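Local structure of giding protein-mglB (Thermus thermophilus, 1J3W) at residues A29-L34 against H44-W49; M92-D97 against L104-F109; L33-K38 against T61-N66. The protein probably acts as a molecular adaptor and guanyl-nucleotide exchange factor, perhaps in gliding motility. All coordinates share one frame; numbering follows the deposited sequence.

Overall arrangement
The three contacts sample one antiparallel sheet and one helix lying on it. Contact 1 pairs strand 31-36 with strand 41-46 at the sheet margin, and contact 2 pairs 93-98 with 103-109 further in; their centres are about 10 Å apart. The seam between them is closed by strands 31-36 and 103-109, which are neighbours. Contact 3 starts from the same strand as contact 1, sharing Leu33 and Leu34, and reaches helix 56-69; its centre lies about 16 Å from that of contact 1 and 11 Å from that of contact 2. Contact 2 comes last along the chain. Contacts 2 and 3 also touch a second subunit, so sheet and helix both join in subunit packing.

Contact 1: A29-L34 against H44-W49; sequences ARYALL and HKEALW
Ala32 and Lys45 form the hydrogen-bonded pair that anchors this hairpin: Ala32 N reaches Lys45 O at 3.0 Å, and Lys45 N returns to Ala32 O at 2.9 Å. Ala47 N adds a third backbone bond, to Arg30 O at 2.9 Å. Among the apolar contacts, Glu46 CG meets CD1 of the Tyr31 ring at 3.5 Å, the carboxylate plane inclined 42° to the ring. Arg30 CG touches Trp49 CH2 at 3.5 Å, with the guanidinium set almost perpendicular to the indole, while Ala47 CB sits over one indole face toward its rim.

The polar side chains work differently. The Glu46 chain bends at chi2 (75°), which turns its carboxylate back to His44: ND1 donates to OE2 at 2.7 Å, met on the syn side and near the imidazole plane. With an alanine in place of Glu46, His44 ND1 would probably lose its acceptor and a gap would open beside Tyr31 CD1. One water bridges the two segments, donating to Ala29 O and accepting from Trp49 NE1. Arg30 NE finds its salt bridge outside, at Asp110, and Tyr31 OH bonds to Pro51 O.

Arg30 and Tyr31 both face Val108, a classic beta bulge against strand 103-109. Ala32 and Lys45 turn to helix 10-27, whereas Leu33, His44 and Glu46 pack on helix 56-69.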
ATOM      1  N   ALA B  29     -26.691  -7.057  -1.569  1.00  8.72           N
ATOM      2  CA  ALA B  29     -25.683  -5.999  -1.513  1.00  8.61           C
ATOM      3  C   ALA B  29     -26.217  -4.674  -2.055  1.00  8.83           C
ATOM      4  O   ALA B  29     -27.206  -4.641  -2.791  1.00 10.30           O
ATOM      5  CB  ALA B  29     -24.437  -6.408  -2.297  1.00  9.38           C
ATOM      6  N   ARG B  30     -25.541  -3.587  -1.696  1.00  8.66           N
ATOM      7  CA  ARG B  30     -25.933  -2.255  -2.135  1.00  8.70           C
ATOM      8  C   ARG B  30     -25.403  -1.896  -3.511  1.00  8.65           C
ATOM      9  O   ARG B  30     -26.148  -1.427  -4.372  1.00  8.67           O
ATOM     10  CB  ARG B  30     -25.419  -1.185  -1.166  1.00 10.39           C
ATOM     11  CG  ARG B  30     -26.050  -1.161   0.205  1.00 12.99           C
ATOM     12  CD  ARG B  30     -25.608   0.108   0.933  1.00 16.07           C
ATOM     13  NE  ARG B  30     -26.230   0.245   2.245  1.00 20.15           N
ATOM     14  CZ  ARG B  30     -26.175   1.349   2.980  1.00 19.48           C
ATOM     15  NH1 ARG B  30     -25.532   2.419   2.528  1.00 22.85           N
ATOM     16  NH2 ARG B  30     -26.748   1.379   4.177  1.00 22.56           N
ATOM     17  N   TYR B  31     -24.103  -2.098  -3.710  1.00  8.68           N
ATOM     18  CA  TYR B  31     -23.475  -1.716  -4.966  1.00  9.28           C
ATOM     19  C   TYR B  31     -22.565  -2.805  -5.495  1.00  8.12           C
ATOM     20  O   TYR B  31     -21.904  -3.508  -4.724  1.00  8.42           O
ATOM     21  CB  TYR B  31     -22.661  -0.424  -4.761  1.00  9.85           C
ATOM     22  CG  TYR B  31     -23.357   0.611  -3.896  1.00 10.55           C
ATOM     23  CD1 TYR B  31     -24.591   1.144  -4.269  1.00  9.98           C
ATOM     24  CD2 TYR B  31     -22.806   1.017  -2.678  1.00 10.44           C
ATOM     25  CE1 TYR B  31     -25.266   2.044  -3.447  1.00  9.79           C
ATOM     26  CE2 TYR B  31     -23.475   1.921  -1.847  1.00 10.91           C
ATOM     27  CZ  TYR B  31     -24.704   2.424  -2.240  1.00  9.01           C
ATOM     28  OH  TYR B  31     -25.384   3.290  -1.411  1.00 12.52           O
ATOM     29  N   ALA B  32     -22.532  -2.935  -6.814  1.00  8.04           N
ATOM     30  CA  ALA B  32     -21.698  -3.935  -7.470  1.00  8.66           C
ATOM     31  C   ALA B  32     -20.936  -3.271  -8.604  1.00  9.21           C
ATOM     32  O   ALA B  32     -21.515  -2.536  -9.403  1.00 10.17           O
ATOM     33  CB  ALA B  32     -22.559  -5.063  -8.010  1.00 10.09           C
ATOM     34  N   LEU B  33     -19.635  -3.522  -8.676  1.00  8.49           N
ATOM     35  CA  LEU B  33     -18.828  -2.923  -9.730  1.00 10.39           C
ATOM     36  C   LEU B  33     -17.793  -3.877 -10.274  1.00 10.02           C
ATOM     37  O   LEU B  33     -17.335  -4.780  -9.572  1.00 10.25           O
ATOM     38  CB  LEU B  33     -18.051  -1.707  -9.218  1.00 14.01           C
ATOM     39  CG  LEU B  33     -18.645  -0.578  -8.391  1.00 15.20           C
ATOM     40  CD1 LEU B  33     -18.780  -1.019  -6.938  1.00 12.33           C
ATOM     41  CD2 LEU B  33     -17.707   0.625  -8.479  1.00 15.71           C
ATOM     42  N   LEU B  34     -17.435  -3.670 -11.536  1.00 10.41           N
ATOM     43  CA  LEU B  34     -16.345  -4.364 -12.113  1.00 10.77           C
ATOM     44  C   LEU B  34     -15.370  -3.305 -12.481  1.00 10.76           C
ATOM     45  O   LEU B  34     -15.690  -2.347 -13.170  1.00 11.30           O
ATOM     46  CB  LEU B  34     -16.837  -5.073 -13.373  1.00 10.64           C
ATOM     47  CG  LEU B  34     -15.704  -5.789 -14.109  1.00 12.88           C
ATOM     48  CD1 LEU B  34     -15.214  -7.026 -13.355  1.00 15.07           C
ATOM     49  CD2 LEU B  34     -16.108  -6.268 -15.502  1.00 15.35           C
ATOM     50  N   HIS B  44     -20.966  -0.712 -13.536  1.00 10.35           N
ATOM     51  CA  HIS B  44     -21.443  -0.647 -12.161  1.00 10.10           C
ATOM     52  C   HIS B  44     -22.957  -0.589 -12.111  1.00 10.27           C
ATOM     53  O   HIS B  44     -23.596  -0.014 -12.991  1.00 11.84           O
ATOM     54  CB  HIS B  44     -20.849   0.566 -11.432  1.00 10.94           C
ATOM     55  CG  HIS B  44     -21.318   1.887 -11.956  1.00  9.83           C
ATOM     56  ND1 HIS B  44     -22.487   2.486 -11.534  1.00 11.99           N
ATOM     57  CD2 HIS B  44     -20.773   2.726 -12.867  1.00 12.68           C
ATOM     58  CE1 HIS B  44     -22.639   3.638 -12.161  1.00 14.15           C
ATOM     59  NE2 HIS B  44     -21.613   3.808 -12.977  1.00 12.02           N
ATOM     60  N   LYS B  45     -23.523  -1.212 -11.083  1.00 10.13           N
ATOM     61  CA  LYS B  45     -24.963  -1.227 -10.878  1.00  9.83           C
ATOM     62  C   LYS B  45     -25.248  -1.074  -9.395  1.00  9.79           C
ATOM     63  O   LYS B  45     -24.470  -1.530  -8.551  1.00  9.75           O
ATOM     64  CB  LYS B  45     -25.570  -2.528 -11.412  1.00 11.26           C
ATOM     65  CG  LYS B  45     -25.574  -2.584 -12.933  1.00 15.14           C
ATOM     66  CD  LYS B  45     -26.460  -1.486 -13.512  1.00 17.89           C
ATOM     67  CE  LYS B  45     -26.120  -1.206 -14.968  1.00 21.88           C
ATOM     68  NZ  LYS B  45     -27.011  -0.165 -15.567  1.00 24.40           N
ATOM     69  N   GLU B  46     -26.358  -0.419  -9.082  1.00 10.10           N
ATOM     70  CA  GLU B  46     -26.738  -0.179  -7.698  1.00 10.55           C
ATOM     71  C   GLU B  46     -28.111  -0.754  -7.429  1.00 11.08           C
ATOM     72  O   GLU B  46     -28.961  -0.784  -8.321  1.00 13.47           O
ATOM     73  CB  GLU B  46     -26.757   1.324  -7.406  1.00 12.02           C
ATOM     74  CG  GLU B  46     -25.411   2.031  -7.588  1.00 13.57           C
ATOM     75  CD  GLU B  46     -25.032   2.235  -9.045  1.00 15.61           C
ATOM     76  OE1 GLU B  46     -25.792   2.914  -9.774  1.00 17.97           O
ATOM     77  OE2 GLU B  46     -23.971   1.725  -9.460  1.00 13.43           O
ATOM     78  N   ALA B  47     -28.330  -1.220  -6.205  1.00 11.00           N
ATOM     79  CA  ALA B  47     -29.630  -1.774  -5.843  1.00 11.56           C
ATOM     80  C   ALA B  47     -30.651  -0.645  -5.855  1.00 13.53           C
ATOM     81  O   ALA B  47     -30.368   0.456  -5.398  1.00 14.07           O
ATOM     82  CB  ALA B  47     -29.567  -2.405  -4.462  1.00 12.06           C
ATOM     83  N   LEU B  48     -31.842  -0.928  -6.373  1.00 16.94           N
ATOM     84  CA  LEU B  48     -32.886   0.083  -6.453  1.00 19.52           C
ATOM     85  C   LEU B  48     -33.254   0.679  -5.096  1.00 18.81           C
ATOM     86  O   LEU B  48     -33.629   1.846  -5.003  1.00 20.18           O
ATOM     87  CB  LEU B  48     -34.133  -0.517  -7.111  1.00 22.65           C
ATOM     88  CG  LEU B  48     -33.956  -0.997  -8.555  1.00 27.17           C
ATOM     89  CD1 LEU B  48     -35.261  -1.595  -9.059  1.00 28.46           C
ATOM     90  CD2 LEU B  48     -33.530   0.171  -9.436  1.00 29.13           C
ATOM     91  N   TRP B  49     -33.125  -0.120  -4.041  1.00 16.02           N
ATOM     92  CA  TRP B  49     -33.470   0.322  -2.696  1.00 15.93           C
ATOM     93  C   TRP B  49     -32.370   1.102  -1.988  1.00 15.23           C
ATOM     94  O   TRP B  49     -32.623   1.809  -1.015  1.00 15.70           O
ATOM     95  CB  TRP B  49     -33.833  -0.887  -1.830  1.00 13.81           C
ATOM     96  CG  TRP B  49     -32.707  -1.880  -1.673  1.00 13.39           C
ATOM     97  CD1 TRP B  49     -32.487  -3.002  -2.421  1.00 13.28           C
ATOM     98  CD2 TRP B  49     -31.635  -1.815  -0.722  1.00 11.08           C
ATOM     99  NE1 TRP B  49     -31.344  -3.639  -1.995  1.00 12.48           N
ATOM    100  CE2 TRP B  49     -30.802  -2.932  -0.955  1.00 11.88           C
ATOM    101  CE3 TRP B  49     -31.297  -0.921   0.304  1.00 11.42           C
ATOM    102  CZ2 TRP B  49     -29.653  -3.181  -0.196  1.00 10.67           C
ATOM    103  CZ3 TRP B  49     -30.149  -1.169   1.060  1.00 12.69           C
ATOM    104  CH2 TRP B  49     -29.343  -2.293   0.801  1.00 12.16           C
TER
HETATM  105  O   HOH W   1     -29.599  -5.710  -3.497  1.00 13.36           O

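Contact 2: M92-D97 against L104-F109; sequences MGLYVD and LLVLVF
Gly93 faces Phe109 and Asp97 faces Leu105 at the two ends of an antiparallel pairing whose N-to-C directions make an angle of 166°, held by six backbone hydrogen bonds shared among three hydrogen-bonded pairs, with Tyr95 and Leu107 the middle one.

The Phe109 ring lies over the opposing strand. Its chi1 of 60° puts CG between the backbone N and the carbonyl carbon, and the ring then lies face-on to Gly93, whose CA stands 3.8 Å from the ring centroid in a CH-pi contact; a CB there would collide with Phe109 CZ. On the same side of the sheet as Phe109, Tyr95 and Leu107 run side by side, CD2 to CD1 at 4.0 Å, and Leu105 CD2 approaches the edge of the Tyr95 ring. Tyr95 OH itself bonds to Glu84.

On the other side of the sheet, Leu94 CD1 reaches Val106 CG1 at 3.6 Å and Val108 CG2 at 4.0 Å. Just before the strand, Met92, bent at chi2 and chi3, brings CE to 3.7 Å from Val108 CG1.

That Leu94 side meets helix 56-69 and Leu73 and Leu77 of a second subunit, and the Tyr95 side meets helix 115-135: a beta hairpin inside the helix-flanked, five-stranded antiparallel sheet of the Roadblock/LC7 fold.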
ATOM      1  N   MET B  92     -21.035  -1.673   7.564  1.00 15.17           N
ATOM      2  CA  MET B  92     -20.651  -1.830   6.165  1.00 13.96           C
ATOM      3  C   MET B  92     -19.543  -2.845   5.926  1.00 13.85           C
ATOM      4  O   MET B  92     -18.625  -2.980   6.734  1.00 14.41           O
ATOM      5  CB  MET B  92     -20.194  -0.488   5.592  1.00 14.41           C
ATOM      6  CG  MET B  92     -21.216   0.633   5.673  1.00 17.71           C
ATOM      7  SD  MET B  92     -22.776   0.211   4.894  1.00 21.44           S
ATOM      8  CE  MET B  92     -22.288   0.026   3.221  1.00 20.60           C
ATOM      9  N   GLY B  93     -19.638  -3.534   4.792  1.00 11.03           N
ATOM     10  CA  GLY B  93     -18.652  -4.523   4.404  1.00 11.54           C
ATOM     11  C   GLY B  93     -18.267  -4.370   2.943  1.00  9.70           C
ATOM     12  O   GLY B  93     -18.990  -3.758   2.143  1.00  9.47           O
ATOM     13  N   LEU B  94     -17.118  -4.936   2.597  1.00  9.32           N
ATOM     14  CA  LEU B  94     -16.592  -4.876   1.243  1.00  9.69           C
ATOM     15  C   LEU B  94     -16.078  -6.250   0.835  1.00 10.59           C
ATOM     16  O   LEU B  94     -15.318  -6.878   1.568  1.00 11.13           O
ATOM     17  CB  LEU B  94     -15.445  -3.858   1.190  1.00 12.04           C
ATOM     18  CG  LEU B  94     -14.713  -3.614  -0.127  1.00 15.17           C
ATOM     19  CD1 LEU B  94     -15.638  -2.914  -1.102  1.00 17.74           C
ATOM     20  CD2 LEU B  94     -13.478  -2.756   0.136  1.00 15.72           C
ATOM     21  N   TYR B  95     -16.516  -6.717  -0.328  1.00  9.05           N
ATOM     22  CA  TYR B  95     -16.089  -7.999  -0.875  1.00  8.52           C
ATOM     23  C   TYR B  95     -15.419  -7.709  -2.208  1.00 10.58           C
ATOM     24  O   TYR B  95     -15.994  -7.034  -3.062  1.00 10.53           O
ATOM     25  CB  TYR B  95     -17.292  -8.913  -1.115  1.00  9.94           C
ATOM     26  CG  TYR B  95     -16.960 -10.207  -1.824  1.00  9.83           C
ATOM     27  CD1 TYR B  95     -16.501 -11.312  -1.117  1.00 12.73           C
ATOM     28  CD2 TYR B  95     -17.099 -10.321  -3.209  1.00 11.96           C
ATOM     29  CE1 TYR B  95     -16.189 -12.504  -1.762  1.00 12.69           C
ATOM     30  CE2 TYR B  95     -16.786 -11.513  -3.868  1.00 12.59           C
ATOM     31  CZ  TYR B  95     -16.332 -12.597  -3.136  1.00 13.57           C
ATOM     32  OH  TYR B  95     -16.002 -13.774  -3.775  1.00 15.90           O
ATOM     33  N   VAL B  96     -14.201  -8.207  -2.379  1.00  8.42           N
ATOM     34  CA  VAL B  96     -13.469  -8.023  -3.621  1.00  9.39           C
ATOM     35  C   VAL B  96     -12.936  -9.376  -4.073  1.00  9.68           C
ATOM     36  O   VAL B  96     -12.366 -10.124  -3.277  1.00 10.45           O
ATOM     37  CB  VAL B  96     -12.284  -7.053  -3.440  1.00  8.74           C
ATOM     38  CG1 VAL B  96     -11.555  -6.865  -4.762  1.00 11.00           C
ATOM     39  CG2 VAL B  96     -12.784  -5.718  -2.918  1.00 11.95           C
ATOM     40  N   ASP B  97     -13.128  -9.698  -5.347  1.00  9.92           N
ATOM     41  CA  ASP B  97     -12.645 -10.965  -5.871  1.00 10.70           C
ATOM     42  C   ASP B  97     -12.135 -10.750  -7.288  1.00 12.77           C
ATOM     43  O   ASP B  97     -12.669  -9.935  -8.037  1.00 13.59           O
ATOM     44  CB  ASP B  97     -13.770 -12.009  -5.855  1.00 13.13           C
ATOM     45  CG  ASP B  97     -13.267 -13.424  -6.117  1.00 17.16           C
ATOM     46  OD1 ASP B  97     -12.072 -13.701  -5.876  1.00 19.70           O
ATOM     47  OD2 ASP B  97     -14.077 -14.267  -6.547  1.00 24.15           O
ATOM     48  N   LEU B 104     -11.434  -6.733 -11.284  1.00  9.98           N
ATOM     49  CA  LEU B 104     -11.873  -7.066  -9.937  1.00 10.24           C
ATOM     50  C   LEU B 104     -13.363  -6.820  -9.773  1.00 10.17           C
ATOM     51  O   LEU B 104     -13.884  -5.812 -10.252  1.00 10.63           O
ATOM     52  CB  LEU B 104     -11.145  -6.188  -8.917  1.00 11.28           C
ATOM     53  CG  LEU B 104      -9.616  -6.252  -8.850  1.00 11.80           C
ATOM     54  CD1 LEU B 104      -9.076  -5.083  -8.041  1.00 13.61           C
ATOM     55  CD2 LEU B 104      -9.195  -7.571  -8.236  1.00 13.43           C
ATOM     56  N   LEU B 105     -14.036  -7.745  -9.098  1.00 10.22           N
ATOM     57  CA  LEU B 105     -15.454  -7.598  -8.793  1.00  9.56           C
ATOM     58  C   LEU B 105     -15.492  -6.980  -7.400  1.00 10.23           C
ATOM     59  O   LEU B 105     -14.789  -7.441  -6.501  1.00 10.93           O
ATOM     60  CB  LEU B 105     -16.161  -8.951  -8.739  1.00  9.93           C
ATOM     61  CG  LEU B 105     -17.545  -8.881  -8.073  1.00 12.60           C
ATOM     62  CD1 LEU B 105     -18.516  -8.087  -8.945  1.00 11.68           C
ATOM     63  CD2 LEU B 105     -18.059 -10.280  -7.828  1.00 14.40           C
ATOM     64  N   VAL B 106     -16.298  -5.943  -7.227  1.00  9.37           N
ATOM     65  CA  VAL B 106     -16.422  -5.271  -5.939  1.00  8.98           C
ATOM     66  C   VAL B 106     -17.887  -5.233  -5.505  1.00  9.04           C
ATOM     67  O   VAL B 106     -18.753  -4.833  -6.275  1.00  9.08           O
ATOM     68  CB  VAL B 106     -15.919  -3.810  -6.016  1.00  8.27           C
ATOM     69  CG1 VAL B 106     -16.053  -3.138  -4.651  1.00  9.59           C
ATOM     70  CG2 VAL B 106     -14.466  -3.778  -6.500  1.00 11.44           C
ATOM     71  N   LEU B 107     -18.163  -5.683  -4.284  1.00  9.33           N
ATOM     72  CA  LEU B 107     -19.519  -5.632  -3.747  1.00  7.78           C
ATOM     73  C   LEU B 107     -19.468  -4.878  -2.431  1.00  8.41           C
ATOM     74  O   LEU B 107     -18.650  -5.184  -1.565  1.00  9.22           O
ATOM     75  CB  LEU B 107     -20.084  -7.032  -3.489  1.00  8.96           C
ATOM     76  CG  LEU B 107     -20.276  -7.957  -4.693  1.00  8.51           C
ATOM     77  CD1 LEU B 107     -20.817  -9.309  -4.232  1.00 10.68           C
ATOM     78  CD2 LEU B 107     -21.252  -7.316  -5.677  1.00 10.90           C
ATOM     79  N   VAL B 108     -20.323  -3.872  -2.298  1.00  8.57           N
ATOM     80  CA  VAL B 108     -20.418  -3.094  -1.065  1.00  9.07           C
ATOM     81  C   VAL B 108     -21.742  -3.521  -0.454  1.00  9.66           C
ATOM     82  O   VAL B 108     -22.779  -3.498  -1.127  1.00  9.25           O
ATOM     83  CB  VAL B 108     -20.449  -1.583  -1.345  1.00  9.20           C
ATOM     84  CG1 VAL B 108     -20.718  -0.819  -0.048  1.00 10.10           C
ATOM     85  CG2 VAL B 108     -19.126  -1.146  -1.959  1.00 12.49           C
ATOM     86  N   PHE B 109     -21.717  -3.909   0.816  1.00  9.31           N
ATOM     87  CA  PHE B 109     -22.936  -4.387   1.449  1.00  9.56           C
ATOM     88  C   PHE B 109     -23.077  -3.922   2.884  1.00 11.71           C
ATOM     89  O   PHE B 109     -22.119  -3.441   3.488  1.00 13.05           O
ATOM     90  CB  PHE B 109     -22.970  -5.924   1.379  1.00 11.56           C
ATOM     91  CG  PHE B 109     -21.809  -6.604   2.075  1.00 10.91           C
ATOM     92  CD1 PHE B 109     -21.908  -6.998   3.408  1.00 12.10           C
ATOM     93  CD2 PHE B 109     -20.615  -6.854   1.394  1.00 12.18           C
ATOM     94  CE1 PHE B 109     -20.837  -7.630   4.054  1.00 13.85           C
ATOM     95  CE2 PHE B 109     -19.541  -7.484   2.028  1.00 12.12           C
ATOM     96  CZ  PHE B 109     -19.650  -7.872   3.357  1.00 13.14           C
TER

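Contact 3: L33-K38 against T61-N66; sequences LLIDRK and TLVAGN
Ile35 reaches Val63 through a chi1 of 70° that sets CG1 between the backbone N and the carbonyl carbon, and an extended chi2 of 176° then carries CD1 straight out to the helix. In Val63, chi1 of 170° places CG1 opposite the backbone N, where it receives that methyl. CD1 of Ile35 stands 3.7 Å from CG1 of Val63 and 3.9 Å from its CB, the two side chains crossing obliquely, so that a single methyl end carries the side-chain-to-side-chain part of the contact.

Further along, Ala64 takes over. Its CB points to the turn after the strand and rests against backbone: 3.8 Å from Arg37 O and 3.9 Å from Lys38 C. No direct hydrogen bond joins the segments; instead one water donates to both Arg37 O, at 2.6 Å, and Ala64 O, at 2.8 Å, stitching the turn to the helix by way of two carbonyls.

Asp36 ties the turn to its surroundings: OD2 accepts a weak bond from Lys38 N and another bond from Phe40 N, and OD1 takes one from Ser5 N. The side chains of Arg37 and Lys38 start away from 61-66; that of Arg37 packs on Ala67 further along the helix, and Lys38 NZ bonds to Glu3 O.

Val63 also packs on Val96 and Val106 of the sheet and on Leu73 of a second subunit. With only 168 Å² buried, the contact is small. Methyl groups pack both where strand 31-36 passes under helix 56-69 and at the turn, where a single water donating to both carbonyls is added. This points to a mostly apolar contact whose polar link between the segments runs through that one water.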
ATOM      1  N   LEU B  33     -19.635  -3.522  -8.676  1.00  8.49           N
ATOM      2  CA  LEU B  33     -18.828  -2.923  -9.730  1.00 10.39           C
ATOM      3  C   LEU B  33     -17.793  -3.877 -10.274  1.00 10.02           C
ATOM      4  O   LEU B  33     -17.335  -4.780  -9.572  1.00 10.25           O
ATOM      5  CB  LEU B  33     -18.051  -1.707  -9.218  1.00 14.01           C
ATOM      6  CG  LEU B  33     -18.645  -0.578  -8.391  1.00 15.20           C
ATOM      7  CD1 LEU B  33     -18.780  -1.019  -6.938  1.00 12.33           C
ATOM      8  CD2 LEU B  33     -17.707   0.625  -8.479  1.00 15.71           C
ATOM      9  N   LEU B  34     -17.435  -3.670 -11.536  1.00 10.41           N
ATOM     10  CA  LEU B  34     -16.345  -4.364 -12.113  1.00 10.77           C
ATOM     11  C   LEU B  34     -15.370  -3.305 -12.481  1.00 10.76           C
ATOM     12  O   LEU B  34     -15.690  -2.347 -13.170  1.00 11.30           O
ATOM     13  CB  LEU B  34     -16.837  -5.073 -13.373  1.00 10.64           C
ATOM     14  CG  LEU B  34     -15.704  -5.789 -14.109  1.00 12.88           C
ATOM     15  CD1 LEU B  34     -15.214  -7.026 -13.355  1.00 15.07           C
ATOM     16  CD2 LEU B  34     -16.108  -6.268 -15.502  1.00 15.35           C
ATOM     17  N   ILE B  35     -14.166  -3.407 -11.935  1.00 10.23           N
ATOM     18  CA  ILE B  35     -13.147  -2.388 -12.156  1.00 10.75           C
ATOM     19  C   ILE B  35     -11.877  -3.047 -12.664  1.00 12.30           C
ATOM     20  O   ILE B  35     -11.689  -4.247 -12.496  1.00 12.15           O
ATOM     21  CB  ILE B  35     -12.827  -1.625 -10.845  1.00 10.53           C
ATOM     22  CG1 ILE B  35     -12.084  -2.536  -9.858  1.00 12.02           C
ATOM     23  CG2 ILE B  35     -14.128  -1.145 -10.200  1.00 11.20           C
ATOM     24  CD1 ILE B  35     -11.650  -1.829  -8.587  1.00 12.42           C
ATOM     25  N   ASP B  36     -11.008  -2.280 -13.311  1.00 14.35           N
ATOM     26  CA  ASP B  36      -9.771  -2.888 -13.770  1.00 16.74           C
ATOM     27  C   ASP B  36      -8.755  -2.695 -12.659  1.00 17.80           C
ATOM     28  O   ASP B  36      -8.977  -1.911 -11.734  1.00 18.87           O
ATOM     29  CB  ASP B  36      -9.293  -2.293 -15.111  1.00 17.07           C
ATOM     30  CG  ASP B  36      -8.779  -0.865 -15.006  1.00 19.81           C
ATOM     31  OD1 ASP B  36      -8.407  -0.317 -16.065  1.00 25.90           O
ATOM     32  OD2 ASP B  36      -8.735  -0.283 -13.907  1.00 20.81           O
ATOM     33  N   ARG B  37      -7.644  -3.417 -12.726  1.00 19.18           N
ATOM     34  CA  ARG B  37      -6.657  -3.304 -11.667  1.00 21.05           C
ATOM     35  C   ARG B  37      -6.006  -1.924 -11.571  1.00 20.92           C
ATOM     36  O   ARG B  37      -5.230  -1.660 -10.653  1.00 24.25           O
ATOM     37  CB  ARG B  37      -5.610  -4.410 -11.820  1.00 19.82           C
ATOM     38  CG  ARG B  37      -6.228  -5.812 -11.798  1.00 22.17           C
ATOM     39  CD  ARG B  37      -5.165  -6.894 -11.665  1.00 20.21           C
ATOM     40  NE  ARG B  37      -4.448  -6.772 -10.402  1.00 19.03           N
ATOM     41  CZ  ARG B  37      -4.746  -7.440  -9.290  1.00 18.48           C
ATOM     42  NH1 ARG B  37      -5.754  -8.300  -9.270  1.00 15.52           N
ATOM     43  NH2 ARG B  37      -4.040  -7.234  -8.189  1.00 20.92           N
ATOM     44  N   LYS B  38      -6.333  -1.037 -12.510  1.00 21.79           N
ATOM     45  CA  LYS B  38      -5.800   0.322 -12.497  1.00 19.68           C
ATOM     46  C   LYS B  38      -6.760   1.291 -11.803  1.00 20.77           C
ATOM     47  O   LYS B  38      -6.432   2.459 -11.596  1.00 21.82           O
ATOM     48  CB  LYS B  38      -5.534   0.819 -13.922  1.00 22.31           C
ATOM     49  CG  LYS B  38      -4.463   0.053 -14.679  1.00 22.96           C
ATOM     50  CD  LYS B  38      -4.225   0.683 -16.044  1.00 25.67           C
ATOM     51  CE  LYS B  38      -3.240  -0.126 -16.871  1.00 23.94           C
ATOM     52  NZ  LYS B  38      -3.008   0.495 -18.204  1.00 29.50           N
ATOM     53  N   THR B  61     -10.753   3.499  -7.081  1.00 10.61           N
ATOM     54  CA  THR B  61      -9.353   3.882  -6.942  1.00 11.56           C
ATOM     55  C   THR B  61      -8.769   3.275  -5.669  1.00 11.04           C
ATOM     56  O   THR B  61      -7.679   2.703  -5.691  1.00 10.89           O
ATOM     57  CB  THR B  61      -9.202   5.406  -6.881  1.00 12.23           C
ATOM     58  OG1 THR B  61      -9.688   5.979  -8.099  1.00 14.51           O
ATOM     59  CG2 THR B  61      -7.740   5.788  -6.705  1.00 12.01           C
ATOM     60  N   LEU B  62      -9.500   3.394  -4.564  1.00 10.51           N
ATOM     61  CA  LEU B  62      -9.033   2.850  -3.293  1.00  9.87           C
ATOM     62  C   LEU B  62      -8.927   1.330  -3.339  1.00 10.17           C
ATOM     63  O   LEU B  62      -7.999   0.753  -2.775  1.00 10.57           O
ATOM     64  CB  LEU B  62      -9.963   3.273  -2.155  1.00 10.83           C
ATOM     65  CG  LEU B  62      -9.976   4.772  -1.846  1.00 12.05           C
ATOM     66  CD1 LEU B  62     -11.019   5.069  -0.793  1.00 13.46           C
ATOM     67  CD2 LEU B  62      -8.598   5.215  -1.362  1.00 12.19           C
ATOM     68  N   VAL B  63      -9.879   0.671  -3.994  1.00 10.31           N
ATOM     69  CA  VAL B  63      -9.812  -0.780  -4.098  1.00  9.28           C
ATOM     70  C   VAL B  63      -8.585  -1.172  -4.918  1.00 10.39           C
ATOM     71  O   VAL B  63      -7.886  -2.125  -4.575  1.00 10.86           O
ATOM     72  CB  VAL B  63     -11.094  -1.356  -4.739  1.00  9.41           C
ATOM     73  CG1 VAL B  63     -10.910  -2.830  -5.069  1.00 11.93           C
ATOM     74  CG2 VAL B  63     -12.257  -1.176  -3.780  1.00 11.63           C
ATOM     75  N   ALA B  64      -8.311  -0.416  -5.980  1.00 11.73           N
ATOM     76  CA  ALA B  64      -7.156  -0.680  -6.834  1.00 13.19           C
ATOM     77  C   ALA B  64      -5.864  -0.441  -6.051  1.00 12.77           C
ATOM     78  O   ALA B  64      -4.910  -1.216  -6.159  1.00 13.37           O
ATOM     79  CB  ALA B  64      -7.198   0.226  -8.064  1.00 13.54           C
ATOM     80  N   GLY B  65      -5.839   0.633  -5.269  1.00 12.10           N
ATOM     81  CA  GLY B  65      -4.664   0.932  -4.469  1.00 12.87           C
ATOM     82  C   GLY B  65      -4.410  -0.205  -3.493  1.00 12.32           C
ATOM     83  O   GLY B  65      -3.271  -0.630  -3.300  1.00 13.11           O
ATOM     84  N   ASN B  66      -5.480  -0.703  -2.879  1.00 12.35           N
ATOM     85  CA  ASN B  66      -5.380  -1.799  -1.918  1.00 12.43           C
ATOM     86  C   ASN B  66      -4.862  -3.073  -2.577  1.00 11.87           C
ATOM     87  O   ASN B  66      -4.014  -3.775  -2.015  1.00 12.32           O
ATOM     88  CB  ASN B  66      -6.753  -2.079  -1.301  1.00 13.48           C
ATOM     89  CG  ASN B  66      -6.737  -3.258  -0.347  1.00 15.89           C
ATOM     90  OD1 ASN B  66      -6.261  -3.148   0.777  1.00 18.27           O
ATOM     91  ND2 ASN B  66      -7.252  -4.395  -0.799  1.00 18.98           N
TER
HETATM   92  O   HOH W   2      -4.030  -2.506  -8.461  1.00 19.52           O